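PDB 3JVA: dipeptide Epimerase from Enterococcus faecalis V583, which belongs to the mandelate racemase/muconate lactonizing enzyme family of the enolase superfamily and carries a magnesium ion bound by carboxylate residues of its barrel domain. Local coordinates for residues T55-A60 with S92-A97; Q128-I133 with K339-L344; K201-L206 with V233-M238; E224-V229 with G256-I261; C288-M293 with K312-A317. One frame throughout, in Å; residues are numbered along the deposited sequence.

Contact 1 (T55-A60 with S92-A97); sequences TGETLA and SAFAPA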
# COMPACT_ATOMS: atom_id res chain seq x y z
N THR B 55 2.94 25.97 22.34
CA THR B 55 3.53 26.36 21.07
C THR B 55 4.99 26.80 21.18
O THR B 55 5.66 26.96 20.17
CB THR B 55 2.76 27.53 20.44
OG1 THR B 55 2.81 28.65 21.33
CG2 THR B 55 1.31 27.15 20.21
N GLY B 56 5.46 27.00 22.41
CA GLY B 56 6.82 27.46 22.61
C GLY B 56 6.88 28.98 22.52
O GLY B 56 7.91 29.59 22.81
N GLU B 57 5.77 29.60 22.12
CA GLU B 57 5.70 31.05 21.98
C GLU B 57 5.80 31.77 23.33
O GLU B 57 5.09 31.42 24.28
CB GLU B 57 4.39 31.46 21.29
CG GLU B 57 4.23 30.92 19.87
CD GLU B 57 5.07 31.67 18.85
OE1 GLU B 57 4.51 32.50 18.11
OE2 GLU B 57 6.30 31.45 18.81
N THR B 58 6.67 32.76 23.41
CA THR B 58 6.86 33.54 24.63
C THR B 58 6.41 34.98 24.38
O THR B 58 6.31 35.41 23.23
CB THR B 58 8.33 33.56 25.06
OG1 THR B 58 9.11 34.22 24.06
CG2 THR B 58 8.85 32.14 25.25
N LEU B 59 6.14 35.72 25.45
CA LEU B 59 5.73 37.11 25.28
C LEU B 59 6.88 37.93 24.69
O LEU B 59 6.68 38.71 23.78
CB LEU B 59 5.28 37.71 26.61
CG LEU B 59 4.83 39.17 26.56
CD1 LEU B 59 3.63 39.32 25.63
CD2 LEU B 59 4.47 39.64 27.97
N ALA B 60 8.09 37.74 25.22
CA ALA B 60 9.25 38.50 24.72
C ALA B 60 9.52 38.23 23.24
O ALA B 60 9.78 39.16 22.47
CB ALA B 60 10.49 38.16 25.55
N SER B 92 9.64 35.15 9.36
CA SER B 92 9.72 34.11 10.38
C SER B 92 9.17 32.77 9.92
O SER B 92 8.06 32.69 9.40
CB SER B 92 8.96 34.55 11.63
OG SER B 92 8.89 33.49 12.57
N ALA B 93 9.95 31.71 10.15
CA ALA B 93 9.56 30.36 9.78
C ALA B 93 8.48 29.82 10.72
O ALA B 93 7.74 28.91 10.36
CB ALA B 93 10.78 29.44 9.79
N PHE B 94 8.40 30.39 11.92
CA PHE B 94 7.41 29.95 12.90
C PHE B 94 7.17 30.96 14.02
O PHE B 94 8.06 31.23 14.82
CB PHE B 94 7.86 28.63 13.53
CG PHE B 94 6.87 28.06 14.51
CD1 PHE B 94 5.66 27.55 14.07
CD2 PHE B 94 7.15 28.04 15.87
CE1 PHE B 94 4.72 27.02 14.97
CE2 PHE B 94 6.22 27.53 16.79
CZ PHE B 94 5.01 27.01 16.33
N ALA B 95 5.96 31.51 14.07
CA ALA B 95 5.58 32.48 15.08
C ALA B 95 4.07 32.69 15.04
O ALA B 95 3.59 33.79 14.77
CB ALA B 95 6.30 33.81 14.84
N PRO B 96 3.30 31.63 15.32
CA PRO B 96 1.83 31.73 15.30
C PRO B 96 1.22 32.83 16.16
O PRO B 96 0.23 33.44 15.76
CB PRO B 96 1.39 30.32 15.72
CG PRO B 96 2.56 29.80 16.53
CD PRO B 96 3.74 30.29 15.73
N ALA B 97 1.79 33.09 17.33
CA ALA B 97 1.25 34.14 18.19
C ALA B 97 1.42 35.51 17.52
O ALA B 97 0.46 36.27 17.44
CB ALA B 97 1.95 34.13 19.55
O HOH W 1 8.63 31.98 17.43
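The Phe94 ring meets Thr55 O at its edge and in its plane, with CE2 3.5 Å from that oxygen, while one face is taken by Pro96 CD, 3.4 Å above the ring plane, over its centre. A side chain turned away from the backbone N (chi1 -177°) brings the ring rim to Thr55. The second flat group is the Glu57 carboxylate, which lies across the first turn of helix 96-114. Its OE1 accepts from Ala97 N (2.9 Å, 150° at the hydrogen) through the anti lone pair and sits 3.3 Å from Pro96 CD and 3.4 Å from Ala97 CB. The start of the helix probably stabilises the negative charge. A water can donate to Glu57 OE2 and to Phe94 O, both 2.8 Å away, though other acceptors compete for its two protons. Thr55 OG1 receives Glu57 N in an ST turn and is itself hydrogen-bonded to Gly51 O. The contact thus joins the lead-in to helix 59-73 to the first turn of helix 96-114. Phe244 of a loop touches both Thr55 and Phe94, and Phe94 of a neighbouring subunit meets this ring nearly at right angles.

Contact 2 (Q128-I133 with K339-L344); sequences QVITDI and KPLLEL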
# COMPACT_ATOMS: atom_id res chain seq x y z
N GLN B 128 -23.84 34.65 16.10
CA GLN B 128 -23.64 34.31 17.50
C GLN B 128 -23.08 32.90 17.59
O GLN B 128 -23.12 32.15 16.62
CB GLN B 128 -24.97 34.38 18.25
CG GLN B 128 -25.98 33.33 17.81
CD GLN B 128 -27.35 33.51 18.44
OE1 GLN B 128 -28.18 32.60 18.43
NE2 GLN B 128 -27.60 34.70 18.99
N VAL B 129 -22.55 32.54 18.75
CA VAL B 129 -22.00 31.21 18.94
C VAL B 129 -22.04 30.79 20.41
O VAL B 129 -21.84 31.60 21.30
CB VAL B 129 -20.54 31.14 18.40
CG1 VAL B 129 -19.65 32.10 19.15
CG2 VAL B 129 -20.02 29.71 18.49
N ILE B 130 -22.34 29.52 20.64
CA ILE B 130 -22.42 28.96 21.98
C ILE B 130 -21.08 28.40 22.40
O ILE B 130 -20.48 27.60 21.69
CB ILE B 130 -23.46 27.82 22.05
CG1 ILE B 130 -24.85 28.37 21.74
CG2 ILE B 130 -23.42 27.17 23.44
CD1 ILE B 130 -25.91 27.30 21.56
N THR B 131 -20.59 28.81 23.57
CA THR B 131 -19.33 28.30 24.05
C THR B 131 -19.51 27.46 25.30
O THR B 131 -20.50 27.61 26.02
CB THR B 131 -18.33 29.42 24.40
OG1 THR B 131 -17.13 28.84 24.93
CG2 THR B 131 -18.92 30.37 25.44
N ASP B 132 -18.57 26.55 25.53
CA ASP B 132 -18.61 25.75 26.74
C ASP B 132 -17.83 26.59 27.74
O ASP B 132 -17.48 27.74 27.46
CB ASP B 132 -17.88 24.40 26.55
CG ASP B 132 -16.39 24.57 26.20
OD1 ASP B 132 -15.75 25.54 26.67
OD2 ASP B 132 -15.85 23.71 25.48
N ILE B 133 -17.58 26.04 28.91
CA ILE B 133 -16.78 26.72 29.91
C ILE B 133 -15.96 25.64 30.59
O ILE B 133 -16.47 24.55 30.89
CB ILE B 133 -17.64 27.50 30.95
CG1 ILE B 133 -16.70 28.30 31.86
CG2 ILE B 133 -18.49 26.55 31.76
CD1 ILE B 133 -17.42 29.33 32.72
N LYS B 339 -21.34 33.78 30.16
CA LYS B 339 -22.58 33.44 29.47
C LYS B 339 -22.22 32.48 28.34
O LYS B 339 -21.16 32.62 27.72
CB LYS B 339 -23.22 34.70 28.86
CG LYS B 339 -22.27 35.50 27.95
CD LYS B 339 -22.99 36.52 27.07
CE LYS B 339 -22.03 37.14 26.04
NZ LYS B 339 -22.73 37.87 24.93
N PRO B 340 -23.07 31.49 28.07
CA PRO B 340 -22.76 30.54 26.99
C PRO B 340 -22.96 31.11 25.59
O PRO B 340 -22.24 30.73 24.66
CB PRO B 340 -23.69 29.36 27.28
CG PRO B 340 -24.90 30.05 27.87
CD PRO B 340 -24.26 31.05 28.82
N LEU B 341 -23.91 32.02 25.44
CA LEU B 341 -24.19 32.60 24.13
C LEU B 341 -23.43 33.89 23.87
O LEU B 341 -23.67 34.91 24.52
CB LEU B 341 -25.69 32.84 23.96
CG LEU B 341 -26.11 33.37 22.59
CD1 LEU B 341 -25.80 32.34 21.52
CD2 LEU B 341 -27.59 33.71 22.60
N LEU B 342 -22.52 33.85 22.91
CA LEU B 342 -21.75 35.02 22.55
C LEU B 342 -22.42 35.65 21.34
O LEU B 342 -22.33 35.14 20.22
CB LEU B 342 -20.30 34.62 22.22
CG LEU B 342 -19.63 33.68 23.24
CD1 LEU B 342 -18.21 33.36 22.79
CD2 LEU B 342 -19.62 34.33 24.62
N GLU B 343 -23.14 36.75 21.57
CA GLU B 343 -23.84 37.44 20.49
C GLU B 343 -22.89 38.54 20.02
O GLU B 343 -22.47 39.38 20.81
CB GLU B 343 -25.15 38.04 21.02
CG GLU B 343 -26.03 37.01 21.70
CD GLU B 343 -27.38 37.56 22.10
OE1 GLU B 343 -28.19 37.86 21.20
OE2 GLU B 343 -27.63 37.70 23.31
N LEU B 344 -22.57 38.52 18.73
CA LEU B 344 -21.60 39.46 18.18
C LEU B 344 -22.02 40.90 17.86
O LEU B 344 -21.17 41.79 17.82
CB LEU B 344 -20.94 38.81 16.96
CG LEU B 344 -20.32 37.47 17.36
CD1 LEU B 344 -19.73 36.77 16.15
CD2 LEU B 344 -19.26 37.70 18.42
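A short antiparallel beta ladder ties strand 341-343, late in the chain, to the first strand of the enolase-type barrel, with Val129 and Leu342 as its hydrogen-bonded pair. Val129 N gives to Leu342 O at 3.0 Å and Leu342 N returns to Val129 O at 2.8 Å, the latter nearly straight (168° at the hydrogen). Thr131 N continues the ladder to Pro340 O (2.8 Å). In the non-hydrogen-bonded pairs Gln128 with Glu343 and Ile130 with Leu341, CA-H groups supplement the bonds: Ile130 CA approaches Pro340 O to 3.2 Å.

On the face with Gln128, Ile130, Leu341 and Glu343, Leu341 CD1 is the meeting point. It lies 3.6 Å from Gln128 CD and 4.1 Å from Ile130 CG1. Gln128 CG stands between the backbone N and the carbonyl carbon (chi1 66°), and the chain then runs extended, so that its amide passes over the leucine methyls. The Gln128 side chain also runs beside that of Glu343 and points the same way, with amide and carboxylate planes 78° apart. On the face of Val129 and Leu342 these two side chains lie alongside each other, and Thr131 CG2 reaches 4.0 Å from Leu342 CG.

This second face is turned to helix 298-310, where Ala308 touches Val129 and Ala305 and Ala309 touch Leu344. Beyond Thr131 the chain goes on to pair with strand 157-161.

Contact 3 (K201-L206 with V233-M238); sequences KAIQAL and VNTTIM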
# COMPACT_ATOMS: atom_id res chain seq x y z
N LYS B 201 -7.92 2.36 27.14
CA LYS B 201 -8.37 1.87 28.44
C LYS B 201 -9.04 2.99 29.24
O LYS B 201 -10.16 2.84 29.73
CB LYS B 201 -7.17 1.34 29.22
CG LYS B 201 -7.50 0.36 30.34
CD LYS B 201 -6.29 0.10 31.25
CE LYS B 201 -4.99 -0.05 30.46
NZ LYS B 201 -5.05 -1.10 29.39
N ALA B 202 -8.34 4.11 29.36
CA ALA B 202 -8.84 5.25 30.12
C ALA B 202 -10.12 5.82 29.53
O ALA B 202 -11.08 6.09 30.26
CB ALA B 202 -7.77 6.34 30.21
N ILE B 203 -10.14 6.00 28.22
CA ILE B 203 -11.32 6.56 27.57
C ILE B 203 -12.55 5.67 27.72
O ILE B 203 -13.65 6.15 27.99
CB ILE B 203 -11.03 6.86 26.08
CG1 ILE B 203 -9.99 7.98 25.99
CG2 ILE B 203 -12.30 7.27 25.36
CD1 ILE B 203 -9.46 8.24 24.59
N GLN B 204 -12.37 4.36 27.57
CA GLN B 204 -13.50 3.46 27.72
C GLN B 204 -14.02 3.47 29.15
O GLN B 204 -15.21 3.28 29.39
CB GLN B 204 -13.11 2.05 27.29
CG GLN B 204 -12.74 1.99 25.82
CD GLN B 204 -12.53 0.59 25.32
OE1 GLN B 204 -11.81 -0.20 25.93
NE2 GLN B 204 -13.14 0.27 24.18
N ALA B 205 -13.13 3.72 30.11
CA ALA B 205 -13.54 3.78 31.51
C ALA B 205 -14.32 5.07 31.76
O ALA B 205 -15.34 5.07 32.46
CB ALA B 205 -12.32 3.72 32.42
N LEU B 206 -13.84 6.17 31.19
CA LEU B 206 -14.52 7.46 31.35
C LEU B 206 -15.84 7.50 30.58
O LEU B 206 -16.77 8.19 30.99
CB LEU B 206 -13.61 8.60 30.85
CG LEU B 206 -12.50 9.14 31.76
CD1 LEU B 206 -13.10 9.86 32.95
CD2 LEU B 206 -11.61 8.02 32.21
N VAL B 233 -12.08 3.29 19.97
CA VAL B 233 -13.13 3.70 20.91
C VAL B 233 -14.31 4.35 20.20
O VAL B 233 -14.15 4.94 19.13
CB VAL B 233 -12.58 4.69 21.96
CG1 VAL B 233 -11.34 4.12 22.62
CG2 VAL B 233 -12.28 6.04 21.31
N ASN B 234 -15.49 4.24 20.81
CA ASN B 234 -16.69 4.84 20.24
C ASN B 234 -16.70 6.35 20.49
O ASN B 234 -17.31 7.11 19.73
CB ASN B 234 -17.95 4.23 20.86
CG ASN B 234 -18.17 2.79 20.42
OD1 ASN B 234 -18.01 2.46 19.25
ND2 ASN B 234 -18.55 1.94 21.37
N THR B 235 -16.03 6.78 21.55
CA THR B 235 -16.00 8.20 21.90
C THR B 235 -15.32 9.04 20.82
O THR B 235 -14.29 8.64 20.26
CB THR B 235 -15.26 8.42 23.24
OG1 THR B 235 -15.97 7.76 24.29
CG2 THR B 235 -15.19 9.91 23.56
N THR B 236 -15.91 10.19 20.53
CA THR B 236 -15.37 11.13 19.55
C THR B 236 -13.98 11.59 19.99
O THR B 236 -13.81 12.05 21.12
CB THR B 236 -16.28 12.36 19.41
OG1 THR B 236 -17.55 11.96 18.87
CG2 THR B 236 -15.64 13.42 18.51
N ILE B 237 -13.00 11.46 19.11
CA ILE B 237 -11.63 11.87 19.41
C ILE B 237 -11.28 13.12 18.62
O ILE B 237 -11.50 13.18 17.41
CB ILE B 237 -10.62 10.77 19.05
CG1 ILE B 237 -10.90 9.50 19.87
CG2 ILE B 237 -9.20 11.25 19.33
CD1 ILE B 237 -10.81 9.72 21.37
N MET B 238 -10.74 14.12 19.31
CA MET B 238 -10.38 15.38 18.68
C MET B 238 -8.90 15.69 18.78
O MET B 238 -8.28 15.50 19.83
CB MET B 238 -11.19 16.53 19.32
CG MET B 238 -10.77 17.93 18.90
SD MET B 238 -11.89 19.19 19.61
CE MET B 238 -11.71 18.88 21.31
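Ile203 carries this contact from helix 196-206, its CA-CB bond directed at the segment 233-238. CB divides the side chain into two arms that reach different residues. The CG2 arm lies against the loop before the strand: it is 3.8 Å from Thr235 CB and 3.9 Å from Thr235 OG1, and it also meets the Val233 methyl CG2 at 4.2 Å. The other arm leaves through CG1 and continues extended (chi2 172°). This stretches the tip, CD1, beyond the loop as far as Ile237 CD1, at 3.8 Å. The isoleucine of the strand answers with a bent chain whose chi2 of -60° folds its own CD1 toward the helix. The two isoleucine side chains are skewed against each other, so they meet through terminal methyls and not along their lengths.

One residue further along the helix, Gln204 adds a looser touch with its aliphatic stem: CG lies 4.1 Å from Val233 CG1. The contact is thus made by carbon surfaces, with the Thr235 hydroxyl beside a methyl group.

The contact lies between the strand wall of the alpha/beta barrel and the helices that wrap it. Val233 is the first residue beyond helix 223-232, and Val229 of that helix touches both Ile203 and Ile237, filling the angle between helix 196-206 and strand 236-239. Trp194 also packs on Ile203, and Lys197 of a neighbouring subunit is hydrogen-bonded to Thr235 O.

Contact 4 (E224-V229 with G256-I261); sequences EGLKYV and GTVDVI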
# COMPACT_ATOMS: atom_id res chain seq x y z
N GLU B 224 0.05 7.88 14.31
CA GLU B 224 -0.36 6.49 14.19
C GLU B 224 -1.11 6.09 15.45
O GLU B 224 -2.14 5.43 15.39
CB GLU B 224 0.86 5.58 14.00
CG GLU B 224 1.51 5.67 12.63
CD GLU B 224 2.93 5.12 12.62
OE1 GLU B 224 3.13 3.96 13.05
OE2 GLU B 224 3.85 5.84 12.19
N GLY B 225 -0.58 6.50 16.60
CA GLY B 225 -1.21 6.18 17.87
C GLY B 225 -2.53 6.91 18.04
O GLY B 225 -3.49 6.35 18.58
N LEU B 226 -2.58 8.16 17.60
CA LEU B 226 -3.80 8.94 17.70
C LEU B 226 -4.86 8.26 16.84
O LEU B 226 -6.03 8.17 17.22
CB LEU B 226 -3.54 10.37 17.22
CG LEU B 226 -4.69 11.38 17.29
CD1 LEU B 226 -5.24 11.45 18.71
CD2 LEU B 226 -4.17 12.74 16.85
N LYS B 227 -4.44 7.78 15.67
CA LYS B 227 -5.32 7.09 14.74
C LYS B 227 -5.83 5.79 15.38
O LYS B 227 -6.99 5.42 15.23
CB LYS B 227 -4.54 6.77 13.45
CG LYS B 227 -5.19 5.80 12.48
CD LYS B 227 -6.40 6.39 11.80
CE LYS B 227 -6.66 5.70 10.46
NZ LYS B 227 -6.78 4.23 10.60
N TYR B 228 -4.94 5.10 16.09
CA TYR B 228 -5.29 3.85 16.77
C TYR B 228 -6.40 4.10 17.78
O TYR B 228 -7.40 3.38 17.80
CB TYR B 228 -4.05 3.29 17.48
CG TYR B 228 -4.34 2.05 18.31
CD1 TYR B 228 -4.56 0.81 17.70
CD2 TYR B 228 -4.42 2.12 19.70
CE1 TYR B 228 -4.84 -0.33 18.46
CE2 TYR B 228 -4.70 0.98 20.47
CZ TYR B 228 -4.91 -0.24 19.84
OH TYR B 228 -5.17 -1.37 20.58
N VAL B 229 -6.23 5.11 18.62
CA VAL B 229 -7.25 5.43 19.62
C VAL B 229 -8.59 5.70 18.96
O VAL B 229 -9.61 5.11 19.32
CB VAL B 229 -6.84 6.66 20.45
CG1 VAL B 229 -7.93 6.98 21.47
CG2 VAL B 229 -5.52 6.39 21.14
N GLY B 256 -6.88 10.01 8.17
CA GLY B 256 -8.10 9.73 8.91
C GLY B 256 -7.75 9.51 10.37
O GLY B 256 -8.30 8.63 11.02
N THR B 257 -6.85 10.34 10.88
CA THR B 257 -6.37 10.24 12.25
C THR B 257 -7.39 10.50 13.36
O THR B 257 -7.34 9.84 14.40
CB THR B 257 -5.17 11.19 12.48
OG1 THR B 257 -4.23 11.05 11.41
CG2 THR B 257 -4.47 10.85 13.79
N VAL B 258 -8.29 11.46 13.15
CA VAL B 258 -9.27 11.82 14.18
C VAL B 258 -10.69 12.08 13.69
O VAL B 258 -10.95 12.11 12.48
CB VAL B 258 -8.83 13.08 14.96
CG1 VAL B 258 -7.55 12.80 15.74
CG2 VAL B 258 -8.61 14.24 13.98
N ASP B 259 -11.60 12.29 14.64
CA ASP B 259 -12.99 12.58 14.32
C ASP B 259 -13.26 14.07 14.18
O ASP B 259 -14.13 14.48 13.41
CB ASP B 259 -13.91 12.04 15.42
CG ASP B 259 -13.81 10.54 15.57
OD1 ASP B 259 -14.03 9.84 14.56
OD2 ASP B 259 -13.52 10.07 16.69
N VAL B 260 -12.51 14.87 14.94
CA VAL B 260 -12.68 16.32 14.95
C VAL B 260 -11.33 17.01 15.13
O VAL B 260 -10.40 16.45 15.72
CB VAL B 260 -13.61 16.74 16.11
CG1 VAL B 260 -13.83 18.26 16.11
CG2 VAL B 260 -14.93 16.01 16.00
N ILE B 261 -11.22 18.24 14.64
CA ILE B 261 -9.97 18.99 14.78
C ILE B 261 -10.22 20.32 15.47
O ILE B 261 -11.13 21.06 15.10
CB ILE B 261 -9.30 19.21 13.40
CG1 ILE B 261 -8.75 17.87 12.90
CG2 ILE B 261 -8.19 20.25 13.51
CD1 ILE B 261 -8.17 17.91 11.49
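Leu226 and Thr257 set their side chains at about a right angle, with the threonine methyl CG2 abutting the leucine branch point: CG2 is 3.5 Å from Leu226 CG and 3.6 Å from its CB. Val258 comes to the same leucine at a slant, bringing CG1 to 3.5 Å from Leu226 CG, so that the branch point is pressed by two methyls from successive residues. Leu226 has its CG opposite the backbone N (chi1 -178°), which carries the isobutyl group off the helix and over these methyls.

Gly256 ends helix 246-255 as the C-prime residue of a Schellman motif, Thr257 N bonding back to Leu252 O, and its positive phi turns the chain toward strand 260-263. The contact therefore sets the turn between a helix and the next barrel strand against the preceding helix, 223-232, in the outer layer of the barrel.

Lys227 folds over this turn. Its chain is bent at chi2 (70°) and again at chi4, which lays the methylenes against a carbonyl: CD is 3.0 Å and CE 3.4 Å from Gly256 O. The backbone beneath adds a CA-H...O contact, Lys227 CA to Thr257 O at 3.4 Å. The Thr230 hydroxyl, one turn on from Leu226, lies within bonding distance of both Thr257 O and Leu226 O and has one proton for the two. Ile237 of strand 236-239 touches Leu226 as well.

Contact 5 (C288-M293 with K312-A317); sequences CMIGCM and KNITRA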
# COMPACT_ATOMS: atom_id res chain seq x y z
N CYS B 288 -14.92 20.96 12.92
CA CYS B 288 -13.90 21.69 13.66
C CYS B 288 -14.45 22.36 14.91
O CYS B 288 -15.62 22.72 14.98
CB CYS B 288 -13.28 22.79 12.78
SG CYS B 288 -12.13 22.19 11.52
N MET B 289 -13.59 22.50 15.91
CA MET B 289 -13.95 23.22 17.12
C MET B 289 -12.90 24.31 17.15
O MET B 289 -11.88 24.20 16.48
CB MET B 289 -13.81 22.36 18.38
CG MET B 289 -14.06 23.15 19.66
SD MET B 289 -14.20 22.11 21.16
CE MET B 289 -12.54 22.14 21.76
N ILE B 290 -13.16 25.38 17.89
CA ILE B 290 -12.15 26.42 17.99
C ILE B 290 -11.98 26.70 19.48
O ILE B 290 -12.97 26.83 20.21
CB ILE B 290 -12.55 27.71 17.22
CG1 ILE B 290 -11.39 28.72 17.27
CG2 ILE B 290 -13.82 28.31 17.79
CD1 ILE B 290 -11.42 29.78 16.17
N GLY B 291 -10.73 26.73 19.92
CA GLY B 291 -10.44 26.96 21.32
C GLY B 291 -9.65 28.23 21.57
O GLY B 291 -9.62 29.13 20.73
N CYS B 292 -9.00 28.30 22.73
CA CYS B 292 -8.21 29.47 23.09
C CYS B 292 -7.04 29.10 23.98
O CYS B 292 -6.97 27.99 24.52
CB CYS B 292 -9.09 30.51 23.80
SG CYS B 292 -9.86 29.91 25.34
N MET B 293 -6.11 30.05 24.14
CA MET B 293 -4.93 29.85 24.97
C MET B 293 -5.24 30.34 26.38
O MET B 293 -6.16 31.14 26.59
CB MET B 293 -3.75 30.67 24.43
CG MET B 293 -3.46 30.48 22.96
SD MET B 293 -3.05 28.78 22.55
CE MET B 293 -1.43 28.65 23.29
N LYS B 312 -19.90 27.40 9.06
CA LYS B 312 -20.78 26.28 9.40
C LYS B 312 -20.04 25.08 9.99
O LYS B 312 -20.51 24.46 10.95
CB LYS B 312 -21.55 25.83 8.16
CG LYS B 312 -22.32 24.53 8.33
CD LYS B 312 -23.02 24.14 7.03
CE LYS B 312 -23.67 22.77 7.15
NZ LYS B 312 -24.66 22.74 8.25
N ASN B 313 -18.89 24.74 9.43
CA ASN B 313 -18.14 23.58 9.90
C ASN B 313 -17.46 23.72 11.26
O ASN B 313 -16.97 22.73 11.81
CB ASN B 313 -17.13 23.13 8.85
CG ASN B 313 -16.66 21.71 9.08
OD1 ASN B 313 -17.46 20.77 9.09
ND2 ASN B 313 -15.36 21.54 9.28
N ILE B 314 -17.39 24.93 11.80
CA ILE B 314 -16.81 25.10 13.14
C ILE B 314 -18.06 24.98 13.99
O ILE B 314 -18.76 25.95 14.25
CB ILE B 314 -16.14 26.49 13.32
CG1 ILE B 314 -14.97 26.63 12.33
CG2 ILE B 314 -15.59 26.62 14.74
CD1 ILE B 314 -14.21 27.95 12.46
N THR B 315 -18.33 23.75 14.41
CA THR B 315 -19.53 23.41 15.15
C THR B 315 -19.46 23.45 16.67
O THR B 315 -20.49 23.34 17.33
CB THR B 315 -20.00 22.02 14.75
OG1 THR B 315 -18.99 21.07 15.09
CG2 THR B 315 -20.24 21.97 13.25
N ARG B 316 -18.25 23.58 17.21
CA ARG B 316 -18.05 23.63 18.65
C ARG B 316 -17.13 24.80 18.99
O ARG B 316 -16.30 25.19 18.17
CB ARG B 316 -17.42 22.33 19.16
CG ARG B 316 -18.29 21.10 18.99
CD ARG B 316 -17.62 19.90 19.64
NE ARG B 316 -18.45 18.70 19.66
CZ ARG B 316 -18.54 17.82 18.66
NH1 ARG B 316 -17.85 18.00 17.54
NH2 ARG B 316 -19.30 16.75 18.80
N ALA B 317 -17.28 25.34 20.19
CA ALA B 317 -16.44 26.45 20.62
C ALA B 317 -16.08 26.34 22.10
O ALA B 317 -16.92 26.04 22.94
CB ALA B 317 -17.15 27.77 20.34
O HOH W 2 -16.66 20.36 16.39
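Ile290 CG2 lies 3.9 Å from Ile314 CG2 and 4.2 Å from Ala317 CB, the apolar centre between the last two parallel strands of the barrel. The strands are joined by helix 298-310 in a beta-alpha-beta crossover, and Ala304, Ala308 and Leu307 of that helix pack on this face. Ile290 CG2 stands between its backbone N and carbonyl carbon, with CG1 opposite the N (chi1 -175°), which points the methyl across to the neighbouring strand.

On the other face Met289 and Arg316 cross at about a right angle, Met289 CG resting 3.5 Å from Arg316 CB. The register slips by one residue between Cys288 and Met289, a beta bulge. Before it Cys288 N bonds to Asn313 O at 2.9 Å; after it Ile290 N reaches Arg316 O at 3.2 Å.

At the bulge Thr315 N makes only a weak bond to Cys288 O. Outward, Arg316 NE is in a salt bridge with Glu212, and Thr315 OG1 is hydrogen-bonded to Glu287. A water accepts from Arg316 NH1 at 2.9 Å and donates to Thr315 OG1 at 2.8 Å, with a weak bond to Cys288 O.

In the fold
Contacts 2 to 5 share the barrel sheet, whereas contact 1 belongs to the N-terminal domain and comes within about 4 Å (nearest atoms) of contact 5 without touching it. Contacts 2 and 5 meet where the first and eighth strands close the barrel, through a probable hydrogen bond of 3.1 Å from Asp132 N to Ala317 O. Contacts 3 and 4 interlock along neighbouring strands, with Ile237 N 2.8 Å from Asp259 OD2, and Ile261 O carries contact 4 on to Met289 N of contact 5 at 3.0 Å. Asp189, Glu215 and Asp240 hold the magnesium ion. In contact 5 the side chain of Met289 is about 6 Å from the bound magnesium ion; those of Thr55, Ile237 and Leu226 are about 11 Å from it.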